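PDB 5NNP: N-terminal acetyltransferase-like protein from Chaetomium thermophilum, which probably serves as the TPR-repeat auxiliary subunit of a NatA-type N-terminal acetyltransferase, helping its partner chain transfer acetyl groups to protein N termini. Local coordinates for residues 312-317 against 323-328; 501-506 against 647-652. All coordinates share one frame; numbering follows the deposited sequence.

Interaction 1. Residues 312-317 against 323-328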
ATOM      1  N   ALA A 312      26.428  20.741 -17.792  1.00 53.98           N
ATOM      2  CA  ALA A 312      25.290  21.404 -18.429  1.00 48.07           C
ATOM      3  C   ALA A 312      23.977  21.173 -17.675  1.00 53.42           C
ATOM      4  O   ALA A 312      23.122  22.060 -17.638  1.00 54.28           O
ATOM      5  CB  ALA A 312      25.158  20.955 -19.845  1.00 45.23           C
ATOM      6  N   TYR A 313      23.819  20.001 -17.064  1.00 40.51           N
ATOM      7  CA  TYR A 313      22.627  19.732 -16.274  1.00 48.62           C
ATOM      8  C   TYR A 313      22.669  20.529 -14.972  1.00 48.58           C
ATOM      9  O   TYR A 313      21.685  21.177 -14.605  1.00 48.01           O
ATOM     10  CB  TYR A 313      22.483  18.231 -15.988  1.00 39.10           C
ATOM     11  CG  TYR A 313      21.263  17.860 -15.189  1.00 37.81           C
ATOM     12  CD1 TYR A 313      20.042  17.681 -15.808  1.00 45.80           C
ATOM     13  CD2 TYR A 313      21.326  17.688 -13.806  1.00 46.31           C
ATOM     14  CE1 TYR A 313      18.901  17.336 -15.079  1.00 44.39           C
ATOM     15  CE2 TYR A 313      20.192  17.344 -13.060  1.00 37.77           C
ATOM     16  CZ  TYR A 313      18.981  17.168 -13.711  1.00 43.71           C
ATOM     17  OH  TYR A 313      17.839  16.831 -13.008  1.00 48.53           O
ATOM     18  N   LEU A 314      23.808  20.494 -14.280  1.00 51.47           N
ATOM     19  CA  LEU A 314      23.961  21.232 -13.024  1.00 51.27           C
ATOM     20  C   LEU A 314      23.743  22.739 -13.203  1.00 51.04           C
ATOM     21  O   LEU A 314      23.118  23.382 -12.363  1.00 55.41           O
ATOM     22  CB  LEU A 314      25.338  20.976 -12.411  1.00 35.23           C
ATOM     23  CG  LEU A 314      25.461  19.669 -11.633  1.00 39.03           C
ATOM     24  CD1 LEU A 314      26.836  19.565 -10.991  1.00 39.94           C
ATOM     25  CD2 LEU A 314      24.358  19.550 -10.565  1.00 33.09           C
ATOM     26  N   THR A 315      24.239  23.299 -14.301  1.00 43.43           N
ATOM     27  CA  THR A 315      24.062  24.727 -14.552  1.00 46.49           C
ATOM     28  C   THR A 315      22.587  25.110 -14.646  1.00 46.88           C
ATOM     29  O   THR A 315      22.163  26.116 -14.078  1.00 44.65           O
ATOM     30  CB  THR A 315      24.758  25.176 -15.846  1.00 48.41           C
ATOM     31  OG1 THR A 315      26.151  24.846 -15.792  1.00 48.68           O
ATOM     32  CG2 THR A 315      24.593  26.687 -16.038  1.00 42.73           C
ATOM     33  N   LEU A 316      21.818  24.309 -15.382  1.00 44.96           N
ATOM     34  CA  LEU A 316      20.368  24.483 -15.458  1.00 48.76           C
ATOM     35  C   LEU A 316      19.726  24.500 -14.077  1.00 45.85           C
ATOM     36  O   LEU A 316      18.931  25.388 -13.765  1.00 42.90           O
ATOM     37  CB  LEU A 316      19.718  23.374 -16.285  1.00 51.13           C
ATOM     38  CG  LEU A 316      19.699  23.549 -17.797  1.00 63.49           C
ATOM     39  CD1 LEU A 316      19.285  22.247 -18.445  1.00 72.33           C
ATOM     40  CD2 LEU A 316      18.744  24.656 -18.189  1.00 64.53           C
ATOM     41  N   MET A 317      20.060  23.514 -13.251  1.00 37.44           N
ATOM     42  CA  MET A 317      19.364  23.382 -11.981  1.00 43.32           C
ATOM     43  C   MET A 317      19.804  24.479 -11.009  1.00 42.75           C
ATOM     44  O   MET A 317      18.971  25.103 -10.348  1.00 38.75           O
ATOM     45  CB  MET A 317      19.587  21.990 -11.373  1.00 37.57           C
ATOM     46  CG  MET A 317      19.147  20.840 -12.277  1.00 39.01           C
ATOM     47  SD  MET A 317      17.357  20.725 -12.588  1.00 45.85           S
ATOM     48  CE  MET A 317      16.861  19.574 -11.298  1.00 38.07           C
ATOM     49  N   PRO A 323      16.616  23.455  -4.995  1.00 49.09           N
ATOM     50  CA  PRO A 323      17.193  22.813  -3.806  1.00 45.12           C
ATOM     51  C   PRO A 323      17.146  21.270  -3.825  1.00 43.62           C
ATOM     52  O   PRO A 323      17.830  20.668  -2.998  1.00 38.27           O
ATOM     53  CB  PRO A 323      16.327  23.364  -2.671  1.00 43.70           C
ATOM     54  CG  PRO A 323      14.981  23.560  -3.316  1.00 42.12           C
ATOM     55  CD  PRO A 323      15.277  24.019  -4.725  1.00 45.76           C
ATOM     56  N   SER A 324      16.374  20.657  -4.732  1.00 36.60           N
ATOM     57  CA  SER A 324      16.281  19.197  -4.801  1.00 32.27           C
ATOM     58  C   SER A 324      17.262  18.566  -5.795  1.00 40.67           C
ATOM     59  O   SER A 324      17.118  17.402  -6.178  1.00 41.41           O
ATOM     60  CB  SER A 324      14.867  18.784  -5.183  1.00 38.89           C
ATOM     61  OG  SER A 324      13.920  19.453  -4.384  1.00 55.70           O
ATOM     62  N   THR A 325      18.244  19.340  -6.236  1.00 37.91           N
ATOM     63  CA  THR A 325      19.168  18.857  -7.248  1.00 35.07           C
ATOM     64  C   THR A 325      19.947  17.631  -6.750  1.00 41.30           C
ATOM     65  O   THR A 325      20.025  16.605  -7.427  1.00 33.23           O
ATOM     66  CB  THR A 325      20.137  19.972  -7.667  1.00 38.71           C
ATOM     67  OG1 THR A 325      19.387  21.048  -8.259  1.00 47.37           O
ATOM     68  CG2 THR A 325      21.175  19.454  -8.651  1.00 29.72           C
ATOM     69  N   PHE A 326      20.527  17.730  -5.559  1.00 44.89           N
ATOM     70  CA  PHE A 326      21.257  16.590  -5.023  1.00 42.74           C
ATOM     71  C   PHE A 326      20.391  15.317  -4.958  1.00 43.76           C
ATOM     72  O   PHE A 326      20.826  14.246  -5.381  1.00 38.03           O
ATOM     73  CB  PHE A 326      21.813  16.898  -3.639  1.00 37.70           C
ATOM     74  CG  PHE A 326      22.637  15.788  -3.076  1.00 44.35           C
ATOM     75  CD1 PHE A 326      23.983  15.670  -3.406  1.00 48.41           C
ATOM     76  CD2 PHE A 326      22.072  14.836  -2.245  1.00 41.02           C
ATOM     77  CE1 PHE A 326      24.751  14.637  -2.903  1.00 39.00           C
ATOM     78  CE2 PHE A 326      22.841  13.796  -1.738  1.00 42.08           C
ATOM     79  CZ  PHE A 326      24.182  13.702  -2.068  1.00 40.28           C
ATOM     80  N   ALA A 327      19.171  15.440  -4.442  1.00 39.55           N
ATOM     81  CA  ALA A 327      18.292  14.282  -4.268  1.00 39.86           C
ATOM     82  C   ALA A 327      17.981  13.593  -5.597  1.00 42.08           C
ATOM     83  O   ALA A 327      17.749  12.399  -5.647  1.00 45.82           O
ATOM     84  CB  ALA A 327      17.011  14.696  -3.585  1.00 31.25           C
ATOM     85  N   ASN A 328      17.996  14.374  -6.668  1.00 42.21           N
ATOM     86  CA  ASN A 328      17.714  13.890  -8.004  1.00 39.23           C
ATOM     87  C   ASN A 328      18.937  13.211  -8.628  1.00 47.14           C
ATOM     88  O   ASN A 328      18.827  12.528  -9.644  1.00 52.05           O
ATOM     89  CB  ASN A 328      17.245  15.053  -8.884  1.00 33.73           C
ATOM     90  CG  ASN A 328      16.413  14.599 -10.072  1.00 46.84           C
ATOM     91  OD1 ASN A 328      15.555  13.720  -9.950  1.00 50.24           O
ATOM     92  ND2 ASN A 328      16.668  15.198 -11.235  1.00 45.64           N
TER
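The tight return from helix 303-320 into the short helix 325-329, where Y313, L314 and M317 meet T325 and N328, shows how a helix-to-helix turn is sealed by a polar end and an apolar end. The chi1 of Y313 is near 180° (-179°), which swings the phenol across toward N328. N328 ND2 comes in at the edge of the Y313 ring, near its plane, 2.7 Å from OH; the side chains cross at about a right angle, with ring and amide planes 32° apart. This bond is weak, its N-H...O angle being 122°. D291 binds both partners, one carboxylate oxygen taking Y313 OH and the other N328 ND2. T325 carries the apolar part of the contact. Its CG2 packs on L314 CD2 at 3.7 Å, whereas OG1 sits 3.3 Å from M317 CB and hydrogen-bonds to V322 O. With an alanine at this position both branches vanish, which would probably leave V322 O without its hydroxyl mate and open a gap beside L314 CD2 and M317 CB. M317 also packs on an apolar side chain of another protein chain, and its side chain lies about 9 Å from a bound carboxymethyl coenzyme A. Chemically, the touching residues are buried and D291 joins phenol and amide, so the polar end probably depends more on that shared carboxylate than on the weak direct bond.

Interaction 2. Residues 501-506 against 647-652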
ATOM      1  N   GLY A 501      11.935   3.586  28.881  1.00 53.61           N
ATOM      2  CA  GLY A 501      11.562   2.553  29.828  1.00 55.72           C
ATOM      3  C   GLY A 501      10.062   2.367  30.004  1.00 58.80           C
ATOM      4  O   GLY A 501       9.645   1.631  30.885  1.00 63.43           O
ATOM      5  N   ASN A 502       9.250   3.019  29.174  1.00 53.83           N
ATOM      6  CA  ASN A 502       7.797   2.953  29.330  1.00 55.37           C
ATOM      7  C   ASN A 502       7.189   1.805  28.524  1.00 57.71           C
ATOM      8  O   ASN A 502       6.554   2.022  27.482  1.00 56.02           O
ATOM      9  CB  ASN A 502       7.148   4.281  28.922  1.00 55.11           C
ATOM     10  CG  ASN A 502       5.753   4.463  29.514  1.00 52.05           C
ATOM     11  OD1 ASN A 502       5.013   3.497  29.696  1.00 56.06           O
ATOM     12  ND2 ASN A 502       5.389   5.707  29.817  1.00 51.73           N
ATOM     13  N   THR A 503       7.377   0.586  29.024  1.00 53.37           N
ATOM     14  CA  THR A 503       6.920  -0.621  28.337  1.00 54.61           C
ATOM     15  C   THR A 503       5.440  -0.547  27.971  1.00 51.06           C
ATOM     16  O   THR A 503       5.035  -1.030  26.922  1.00 52.37           O
ATOM     17  CB  THR A 503       7.175  -1.872  29.206  1.00 56.87           C
ATOM     18  OG1 THR A 503       8.512  -1.821  29.712  1.00 66.15           O
ATOM     19  CG2 THR A 503       7.014  -3.150  28.407  1.00 51.37           C
ATOM     20  N   ALA A 504       4.644   0.078  28.832  1.00 52.65           N
ATOM     21  CA  ALA A 504       3.204   0.146  28.625  1.00 56.47           C
ATOM     22  C   ALA A 504       2.842   0.907  27.352  1.00 58.15           C
ATOM     23  O   ALA A 504       2.126   0.376  26.508  1.00 55.21           O
ATOM     24  CB  ALA A 504       2.524   0.778  29.829  1.00 55.48           C
ATOM     25  N   LEU A 505       3.333   2.142  27.207  1.00 52.42           N
ATOM     26  CA  LEU A 505       2.963   2.955  26.050  1.00 42.51           C
ATOM     27  C   LEU A 505       3.669   2.470  24.793  1.00 49.87           C
ATOM     28  O   LEU A 505       3.162   2.625  23.681  1.00 55.06           O
ATOM     29  CB  LEU A 505       3.286   4.426  26.279  1.00 44.15           C
ATOM     30  CG  LEU A 505       2.534   5.177  27.367  1.00 45.96           C
ATOM     31  CD1 LEU A 505       3.143   6.557  27.462  1.00 44.38           C
ATOM     32  CD2 LEU A 505       1.030   5.250  27.094  1.00 41.83           C
ATOM     33  N   ALA A 506       4.847   1.891  24.966  1.00 54.64           N
ATOM     34  CA  ALA A 506       5.543   1.309  23.833  1.00 54.25           C
ATOM     35  C   ALA A 506       4.694   0.191  23.222  1.00 54.33           C
ATOM     36  O   ALA A 506       4.447   0.186  22.017  1.00 47.88           O
ATOM     37  CB  ALA A 506       6.902   0.790  24.254  1.00 54.59           C
ATOM     38  N   LYS A 647      -2.374  -2.951  30.922  1.00 54.54           N
ATOM     39  CA  LYS A 647      -2.682  -4.378  30.925  1.00 58.58           C
ATOM     40  C   LYS A 647      -1.719  -5.144  30.015  1.00 60.32           C
ATOM     41  O   LYS A 647      -1.334  -6.272  30.326  1.00 57.61           O
ATOM     42  CB  LYS A 647      -4.135  -4.615  30.514  1.00 59.48           C
ATOM     43  CG  LYS A 647      -5.127  -3.879  31.419  1.00 74.65           C
ATOM     44  CD  LYS A 647      -6.584  -4.237  31.130  1.00 78.97           C
ATOM     45  CE  LYS A 647      -7.541  -3.437  32.022  1.00 79.27           C
ATOM     46  NZ  LYS A 647      -8.969  -3.876  31.871  1.00 80.67           N
ATOM     47  N   LEU A 648      -1.308  -4.523  28.910  1.00 58.02           N
ATOM     48  CA  LEU A 648      -0.299  -5.120  28.032  1.00 53.65           C
ATOM     49  C   LEU A 648       1.016  -5.396  28.759  1.00 61.04           C
ATOM     50  O   LEU A 648       1.559  -6.500  28.705  1.00 59.74           O
ATOM     51  CB  LEU A 648      -0.045  -4.214  26.839  1.00 47.31           C
ATOM     52  CG  LEU A 648      -1.312  -4.007  26.021  1.00 52.65           C
ATOM     53  CD1 LEU A 648      -1.115  -2.919  24.958  1.00 45.03           C
ATOM     54  CD2 LEU A 648      -1.748  -5.339  25.405  1.00 40.23           C
ATOM     55  N   ALA A 649       1.521  -4.378  29.446  1.00 67.47           N
ATOM     56  CA  ALA A 649       2.793  -4.482  30.152  1.00 62.72           C
ATOM     57  C   ALA A 649       2.721  -5.480  31.296  1.00 64.03           C
ATOM     58  O   ALA A 649       3.728  -6.079  31.656  1.00 73.35           O
ATOM     59  CB  ALA A 649       3.214  -3.124  30.664  1.00 62.58           C
ATOM     60  N   ALA A 650       1.527  -5.671  31.851  1.00 62.08           N
ATOM     61  CA  ALA A 650       1.355  -6.505  33.042  1.00 56.99           C
ATOM     62  C   ALA A 650       1.105  -7.971  32.698  1.00 66.36           C
ATOM     63  O   ALA A 650       0.588  -8.724  33.513  1.00 61.30           O
ATOM     64  CB  ALA A 650       0.215  -5.974  33.885  1.00 56.31           C
ATOM     65  N   THR A 651       1.465  -8.373  31.484  1.00 64.06           N
ATOM     66  CA  THR A 651       1.161  -9.718  31.016  1.00 63.21           C
ATOM     67  C   THR A 651       1.954 -10.772  31.793  1.00 65.04           C
ATOM     68  O   THR A 651       3.064 -10.524  32.250  1.00 64.24           O
ATOM     69  CB  THR A 651       1.444  -9.856  29.494  1.00 62.43           C
ATOM     70  OG1 THR A 651       1.080 -11.169  29.041  1.00 64.40           O
ATOM     71  CG2 THR A 651       2.913  -9.583  29.182  1.00 58.99           C
ATOM     72  N   LYS A 652       1.364 -11.949  31.955  1.00 72.25           N
ATOM     73  CA  LYS A 652       2.067 -13.077  32.557  1.00 69.22           C
ATOM     74  C   LYS A 652       2.661 -13.964  31.461  1.00 70.21           C
ATOM     75  O   LYS A 652       3.532 -14.788  31.723  1.00 74.19           O
ATOM     76  CB  LYS A 652       1.127 -13.878  33.456  1.00 60.37           C
ATOM     77  CG  LYS A 652       0.575 -13.079  34.634  1.00 82.09           C
ATOM     78  CD  LYS A 652       1.688 -12.569  35.563  1.00 86.24           C
ATOM     79  CE  LYS A 652       1.125 -11.760  36.730  1.00 86.78           C
ATOM     80  NZ  LYS A 652       2.116 -11.575  37.834  1.00 90.09           N
TER
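A capped helix start, the first turn of helix 503-523, receives the last residue of the short helix 646-649, and A504 and A649 are the residues that meet. Their CA atoms are 4.9 Å apart, an approach that methyl side chains on both sides permit. The methyls themselves touch, A504 CB lying 4.0 Å from A649 CB. A649 points its CB at the opposing backbone as well, reaching A504 CA at 3.9 Å. T503 flanks this spot more loosely, its CB 4.4 Å from A649 CB. The contact is thus small and apolar, a methyl set against the backbone of a helix's opening turn.

That turn follows a short linker. G501 ends the preceding helix in a Schellman motif, with a positive phi. N502 then forms the centre of an inverse gamma turn and acts as N-cap. Its CG is anti to the backbone N (chi1 -159°), which helps carry OD1 to the amide of L505. The capping bond, L505 N to N502 OD1, measures 3.3 Å and is nearly straight at 168°, although the donor approaches from above the carbonyl plane, 57° out of it.

Around the contact, T503 and T651 both touch M570 of helix 554-572, while L648 packs on L507 and H511 further along helix 503-523. K647 NZ forms a salt bridge with D641. A Schellman end followed at once by an Asn N-cap is a compact way of joining consecutive helices, in keeping with the all-helical architecture of this auxiliary-subunit family.

In the fold
Followed from the N terminus, the two contacts come in series, neither nested nor crossing, and they illustrate closure at two very different ranges. Interaction 1 bridges five intervening residues, the first three of them still in helix 303-320, and ties the end of that helix to helix 325-329, close to another protein chain. Interaction 2 spans 140 residues, among them the unmodelled stretch 575-638, and brings the short helix 646-649 back to the start of helix 503-523, near helix 554-572. Their centres lie 49 Å apart and their nearest atoms about 32 Å, so they do not touch. One is a local turn at a chain interface, the other a long-range closure in the C-terminal part of the chain.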